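Side-chain contacts in Cg3027-pa (Drosophila melanogaster, PDB 2VHH), which probably hydrolyses N-carbamoyl-beta-alanine and its 2-methyl homologue to the free beta-amino acid, ammonium and carbon dioxide, as a beta-ureidopropionase: residues R63-Q66 / T67-R70; S330-R333 / D334-G337; Y366-S369 / F370-S374. All coordinates share one frame; numbering follows the deposited sequence.

Following the chain, contact 1 (63-70) comes first, turning back the loop that joins strand 54-59 to strand 72-79. Contact 2 (330-337) closes the turn leading from the loop after strand 308-315 into strand 337-344, which lies between those same two strands in the seven-stranded sheet. Contact 3 (366-374) closes no loop; it spans successive turns of helix 363-374. The three follow in series without nesting or crossing. Contact 1 lies in a connection within the seven-stranded sheet, contact 2 in the passage from the five-stranded sheet into it, and contact 3 on the opposite side of the chain's centre from contact 2. Contacts 1 and 3 both reach neighbouring subunits, the second and the third respectively.

Contact 1 (R63-Q66 / T67-R70); sequences REEQ and TRKR
Glu65 and Arg68 face each other across a bend that brings their CA atoms to 5.4 Å. Thr67 stands at its far side, its OG1 hydrogen-bonded to Glu138 of the second subunit, which also accepts from Gln66 N. Arg68 then carries the main polar contact, a side-on salt bridge to Glu65. Arg68 NE gives a hydrogen bond to Glu65 OE1 at 2.8 Å, and Arg68 NH2 gives another to Glu65 OE2, also at 2.8 Å. Both oxygens are met on their syn side, with the carboxylate and guanidinium planes only 20° apart. The two side chains run alongside each other in the same direction, the glutamate extended beyond CG and the arginine bent at chi3 (41°). Gln350 makes a further hydrogen bond to Glu65 OE2. Arg70 crosses Glu64 at about a right angle, with Arg70 NH2 lying 3.9 Å from Glu64 CB. Its nearest approach to the carboxylate, Arg70 NH2 to Glu64 OE1 at 4.3 Å, is too long for a salt bridge. By its backbone angles Glu65-Arg68 forms a type I beta-turn, here in a surface connection between two strands that flank strand 337-344.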
# COMPACT_ATOMS: atom_id res chain seq x y z
N ARG C 63 21.49 -12.94 -37.29
CA ARG C 63 22.45 -12.07 -37.93
C ARG C 63 23.78 -12.18 -37.21
O ARG C 63 23.85 -12.61 -36.06
CB ARG C 63 21.93 -10.63 -38.09
CG ARG C 63 22.11 -9.71 -36.90
CD ARG C 63 21.18 -8.48 -36.98
NE ARG C 63 20.97 -7.98 -38.35
CZ ARG C 63 19.84 -8.11 -39.04
NH1 ARG C 63 18.79 -8.74 -38.52
NH2 ARG C 63 19.75 -7.61 -40.28
N GLU C 64 24.86 -11.84 -37.91
CA GLU C 64 26.19 -11.92 -37.32
C GLU C 64 26.39 -10.77 -36.33
O GLU C 64 25.99 -9.64 -36.58
CB GLU C 64 27.25 -11.89 -38.41
CG GLU C 64 28.59 -12.49 -37.98
CD GLU C 64 29.64 -12.41 -39.08
OE1 GLU C 64 29.36 -12.81 -40.23
OE2 GLU C 64 30.77 -11.96 -38.78
N GLU C 65 27.02 -11.09 -35.20
CA GLU C 65 27.28 -10.10 -34.17
C GLU C 65 28.78 -9.82 -34.05
O GLU C 65 29.59 -10.67 -34.41
CB GLU C 65 26.69 -10.56 -32.83
CG GLU C 65 25.17 -10.71 -32.82
CD GLU C 65 24.60 -10.88 -31.42
OE1 GLU C 65 25.37 -10.80 -30.45
OE2 GLU C 65 23.37 -11.11 -31.30
N GLN C 66 29.14 -8.64 -33.56
CA GLN C 66 30.54 -8.24 -33.45
C GLN C 66 31.20 -8.65 -32.15
O GLN C 66 32.41 -8.86 -32.09
CB GLN C 66 30.67 -6.72 -33.63
CG GLN C 66 30.44 -6.24 -35.05
CD GLN C 66 30.78 -4.77 -35.23
OE1 GLN C 66 29.94 -3.97 -35.62
NE2 GLN C 66 32.02 -4.42 -34.93
N THR C 67 30.40 -8.76 -31.09
CA THR C 67 30.90 -9.06 -29.75
C THR C 67 30.62 -10.50 -29.33
O THR C 67 31.03 -10.93 -28.25
CB THR C 67 30.28 -8.11 -28.71
OG1 THR C 67 28.86 -8.04 -28.91
CG2 THR C 67 30.88 -6.71 -28.83
N ARG C 68 29.93 -11.23 -30.19
CA ARG C 68 29.49 -12.58 -29.85
C ARG C 68 29.58 -13.50 -31.06
O ARG C 68 29.10 -13.17 -32.14
CB ARG C 68 28.06 -12.51 -29.31
CG ARG C 68 27.84 -13.28 -28.03
CD ARG C 68 26.61 -12.79 -27.29
NE ARG C 68 25.50 -12.53 -28.21
CZ ARG C 68 24.22 -12.75 -27.94
NH1 ARG C 68 23.86 -13.27 -26.77
NH2 ARG C 68 23.30 -12.47 -28.85
N LYS C 69 30.23 -14.65 -30.86
CA LYS C 69 30.30 -15.69 -31.88
C LYS C 69 28.92 -16.29 -32.08
O LYS C 69 28.05 -16.17 -31.20
CB LYS C 69 31.27 -16.80 -31.47
CG LYS C 69 32.71 -16.36 -31.20
CD LYS C 69 33.57 -17.54 -30.71
CE LYS C 69 34.93 -17.09 -30.13
NZ LYS C 69 35.79 -16.39 -31.13
N ARG C 70 28.71 -16.95 -33.22
CA ARG C 70 27.46 -17.68 -33.46
C ARG C 70 27.35 -18.82 -32.45
O ARG C 70 28.30 -19.59 -32.28
CB ARG C 70 27.44 -18.24 -34.88
CG ARG C 70 27.97 -17.27 -35.92
CD ARG C 70 27.60 -17.68 -37.32
NE ARG C 70 26.17 -17.49 -37.57
CZ ARG C 70 25.65 -16.55 -38.36
NH1 ARG C 70 24.33 -16.48 -38.49
NH2 ARG C 70 26.44 -15.69 -39.01

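Contact 2 (S330-R333 / D334-G337); sequences SLSR and DKDG
Ser332 OG receives the backbone N-H groups of both Asp334 and Lys335, forming an ST turn just before strand 337-344 of the carbon-nitrogen hydrolase domain. The bond from Lys335 N to Ser332 OG is 2.7 Å long, with an N-H...O angle of 154°. The second, from Asp334 N to the same Ser332 OG, measures 3.1 Å and is almost as straight at 150°. One hydroxyl oxygen thus bridges two successive amides and fixes the bend that brings the CA atoms of Ser332 and Lys335 within 5.6 Å of each other. Carbon packs beside these bonds: Ser332 CB lies 3.9 Å from Lys335 CB. With CG lodged between its own N and carbonyl carbon (chi1 54°), Asp334 folds its carboxylate back over the turn, so that Asp334 OD2 comes to 3.3 Å from Ser332 OG. The lysine chain takes the other course: it runs away from the serine beyond CB and bends only at its last torsion, its amine weakly bonded to Gly52 O. Arg333, at the outside of the bend, sends its guanidinium to Glu266 in a salt bridge and to Leu6 O in a hydrogen bond. Further out, Gln79, at the end of strand 72-79, gives hydrogen bonds from NE2 to the carbonyl oxygens of both Ser332 and Lys335, tying the two sides of the turn to the neighbouring strand. The base is apolar: buried Leu331 turns its side chain across to Gly337, the first residue of strand 337-344. There the leucine methyl CD1 sits against the glycine backbone, with Leu331 CD1 3.8 Å from Gly337 C and 4.0 Å from Gly337 O.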
# COMPACT_ATOMS: atom_id res chain seq x y z
N SER C 330 5.47 -29.18 -39.59
CA SER C 330 5.21 -30.26 -38.64
C SER C 330 5.69 -31.61 -39.12
O SER C 330 5.71 -31.86 -40.33
CB SER C 330 3.72 -30.35 -38.38
OG SER C 330 3.33 -29.43 -37.37
N LEU C 331 6.07 -32.48 -38.18
CA LEU C 331 6.27 -33.89 -38.51
C LEU C 331 4.93 -34.55 -38.85
O LEU C 331 3.88 -33.91 -38.79
CB LEU C 331 6.96 -34.63 -37.37
CG LEU C 331 8.45 -34.43 -37.14
CD1 LEU C 331 8.90 -35.30 -36.00
CD2 LEU C 331 9.26 -34.73 -38.38
N SER C 332 4.97 -35.83 -39.21
CA SER C 332 3.77 -36.57 -39.59
C SER C 332 2.74 -36.65 -38.45
O SER C 332 3.08 -36.45 -37.29
CB SER C 332 4.17 -37.95 -40.14
OG SER C 332 3.38 -38.99 -39.61
N ARG C 333 1.47 -36.90 -38.78
CA ARG C 333 0.45 -37.08 -37.74
C ARG C 333 0.22 -38.51 -37.29
O ARG C 333 -0.52 -38.75 -36.32
CB ARG C 333 -0.89 -36.41 -38.05
CG ARG C 333 -1.07 -35.81 -39.41
CD ARG C 333 -2.25 -34.82 -39.37
NE ARG C 333 -3.54 -35.50 -39.48
CZ ARG C 333 -4.46 -35.56 -38.51
NH1 ARG C 333 -4.26 -34.96 -37.35
NH2 ARG C 333 -5.59 -36.21 -38.73
N ASP C 334 0.84 -39.48 -37.97
CA ASP C 334 0.65 -40.87 -37.57
C ASP C 334 1.90 -41.73 -37.59
O ASP C 334 1.89 -42.83 -37.06
CB ASP C 334 -0.49 -41.53 -38.35
CG ASP C 334 -0.33 -41.40 -39.84
OD1 ASP C 334 -1.26 -41.86 -40.56
OD2 ASP C 334 0.70 -40.85 -40.30
N LYS C 335 2.98 -41.21 -38.15
CA LYS C 335 4.22 -41.96 -38.28
C LYS C 335 5.22 -41.46 -37.23
O LYS C 335 5.25 -40.27 -36.93
CB LYS C 335 4.72 -41.78 -39.72
CG LYS C 335 5.94 -42.57 -40.18
CD LYS C 335 6.03 -42.45 -41.72
CE LYS C 335 7.43 -42.72 -42.28
NZ LYS C 335 7.87 -44.15 -42.18
N ASP C 336 6.02 -42.37 -36.67
CA ASP C 336 7.12 -42.01 -35.78
C ASP C 336 8.10 -41.09 -36.51
O ASP C 336 8.31 -41.24 -37.71
CB ASP C 336 7.89 -43.27 -35.35
CG ASP C 336 7.09 -44.17 -34.42
OD1 ASP C 336 5.89 -43.92 -34.16
OD2 ASP C 336 7.69 -45.16 -33.93
N GLY C 337 8.69 -40.15 -35.80
CA GLY C 337 9.64 -39.24 -36.42
C GLY C 337 10.68 -38.62 -35.51
O GLY C 337 10.51 -38.57 -34.29

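Contact 3 (Y366-S369 / F370-S374); sequences YAES and FKKAS
Helix 363-374, near the C terminus, holds this contact in its i to i+4 pairs, and one of its faces lies against the third subunit. Phe370 N is bonded to Tyr366 O at 2.9 Å, and the next three residues continue the alpha-helical pattern, Lys371 to Ala367, Lys372 to Glu368 and Ala373 to Ser369. On the buried face the Phe370 side chain rises past the tyrosine carbonyl, with Phe370 CG 3.3 Å from Tyr366 O. Farther out, Phe370 CE2 meets the edge of the tyrosine ring, 4.4 Å from Tyr366 CD2, a loose apolar contact. The phenol is held by other partners: Tyr366 OH is hydrogen-bonded to His199 and His219 of the third subunit. Ala367 packs on Phe370 of that subunit, while Phe370 packs on its Met244. The exposed face is ionic. Glu368 leaves the helix with CG opposite its N and then bends at chi2 (52°), turning the carboxylate toward the following turn. Lys372, bent at its own chi2 (-64°), comes up to it, and a salt bridge forms between Glu368 OE2 and Lys372 NZ at 3.2 Å. Lys372 CE lies as near, 3.2 Å from Glu368 OE2, while CG rests by the backbone carbonyl of Glu368. Lys371 passes the other carboxylate oxygen only with carbon, its CD 4.2 Å from Glu368 OE1. Farther along, Lys371 O accepts from both Ser374 N and Ser374 OG, the hydroxyl bond being 2.8 Å. The two lysines lie toward the C-terminal part of the helix, where positive charge would probably be favoured by the helix dipole; the helix thus sets an ionic pair on its exposed side and aromatic rings toward the subunit interface.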
# COMPACT_ATOMS: atom_id res chain seq x y z
N TYR C 366 1.60 -5.93 -13.71
CA TYR C 366 0.91 -7.20 -13.77
C TYR C 366 1.00 -8.04 -12.51
O TYR C 366 0.05 -8.74 -12.17
CB TYR C 366 1.36 -7.99 -15.00
CG TYR C 366 0.79 -7.38 -16.23
CD1 TYR C 366 1.52 -6.46 -16.96
CD2 TYR C 366 -0.51 -7.67 -16.63
CE1 TYR C 366 0.98 -5.86 -18.09
CE2 TYR C 366 -1.06 -7.08 -17.74
CZ TYR C 366 -0.31 -6.17 -18.46
OH TYR C 366 -0.85 -5.59 -19.58
N ALA C 367 2.12 -7.94 -11.80
CA ALA C 367 2.28 -8.62 -10.52
C ALA C 367 1.26 -8.10 -9.52
O ALA C 367 0.70 -8.87 -8.76
CB ALA C 367 3.69 -8.45 -9.99
N GLU C 368 1.01 -6.79 -9.55
CA GLU C 368 0.08 -6.16 -8.63
C GLU C 368 -1.37 -6.48 -9.01
O GLU C 368 -2.18 -6.78 -8.14
CB GLU C 368 0.33 -4.65 -8.55
CG GLU C 368 -0.48 -3.90 -7.49
CD GLU C 368 -0.36 -4.51 -6.09
OE1 GLU C 368 0.56 -5.32 -5.84
OE2 GLU C 368 -1.21 -4.17 -5.23
N SER C 369 -1.67 -6.45 -10.30
CA SER C 369 -3.00 -6.78 -10.79
C SER C 369 -3.35 -8.24 -10.53
O SER C 369 -4.47 -8.54 -10.15
CB SER C 369 -3.12 -6.48 -12.28
OG SER C 369 -2.62 -5.18 -12.55
N PHE C 370 -2.39 -9.14 -10.74
CA PHE C 370 -2.63 -10.56 -10.50
C PHE C 370 -2.80 -10.85 -9.00
O PHE C 370 -3.53 -11.78 -8.62
CB PHE C 370 -1.52 -11.42 -11.10
CG PHE C 370 -1.59 -11.55 -12.61
CD1 PHE C 370 -0.69 -12.38 -13.28
CD2 PHE C 370 -2.54 -10.87 -13.36
CE1 PHE C 370 -0.73 -12.51 -14.67
CE2 PHE C 370 -2.60 -11.00 -14.74
CZ PHE C 370 -1.69 -11.81 -15.40
N LYS C 371 -2.14 -10.06 -8.16
CA LYS C 371 -2.28 -10.19 -6.72
C LYS C 371 -3.70 -9.86 -6.27
O LYS C 371 -4.32 -10.66 -5.58
CB LYS C 371 -1.27 -9.32 -5.98
CG LYS C 371 -1.06 -9.79 -4.55
CD LYS C 371 -0.36 -8.77 -3.68
CE LYS C 371 -0.39 -9.25 -2.23
NZ LYS C 371 0.94 -9.11 -1.54
N LYS C 372 -4.20 -8.69 -6.68
CA LYS C 372 -5.56 -8.25 -6.34
C LYS C 372 -6.59 -9.25 -6.83
O LYS C 372 -7.56 -9.57 -6.13
CB LYS C 372 -5.90 -6.88 -6.94
CG LYS C 372 -4.98 -5.72 -6.58
CD LYS C 372 -4.97 -5.36 -5.09
CE LYS C 372 -4.38 -3.94 -4.89
NZ LYS C 372 -3.89 -3.65 -3.50
N ALA C 373 -6.36 -9.76 -8.04
CA ALA C 373 -7.28 -10.68 -8.68
C ALA C 373 -7.43 -12.00 -7.93
O ALA C 373 -8.45 -12.67 -8.06
CB ALA C 373 -6.83 -10.94 -10.10
N SER C 374 -6.40 -12.38 -7.17
CA SER C 374 -6.37 -13.67 -6.47
C SER C 374 -6.92 -13.59 -5.06
O SER C 374 -7.20 -14.61 -4.44
CB SER C 374 -4.94 -14.24 -6.44
OG SER C 374 -4.11 -13.50 -5.57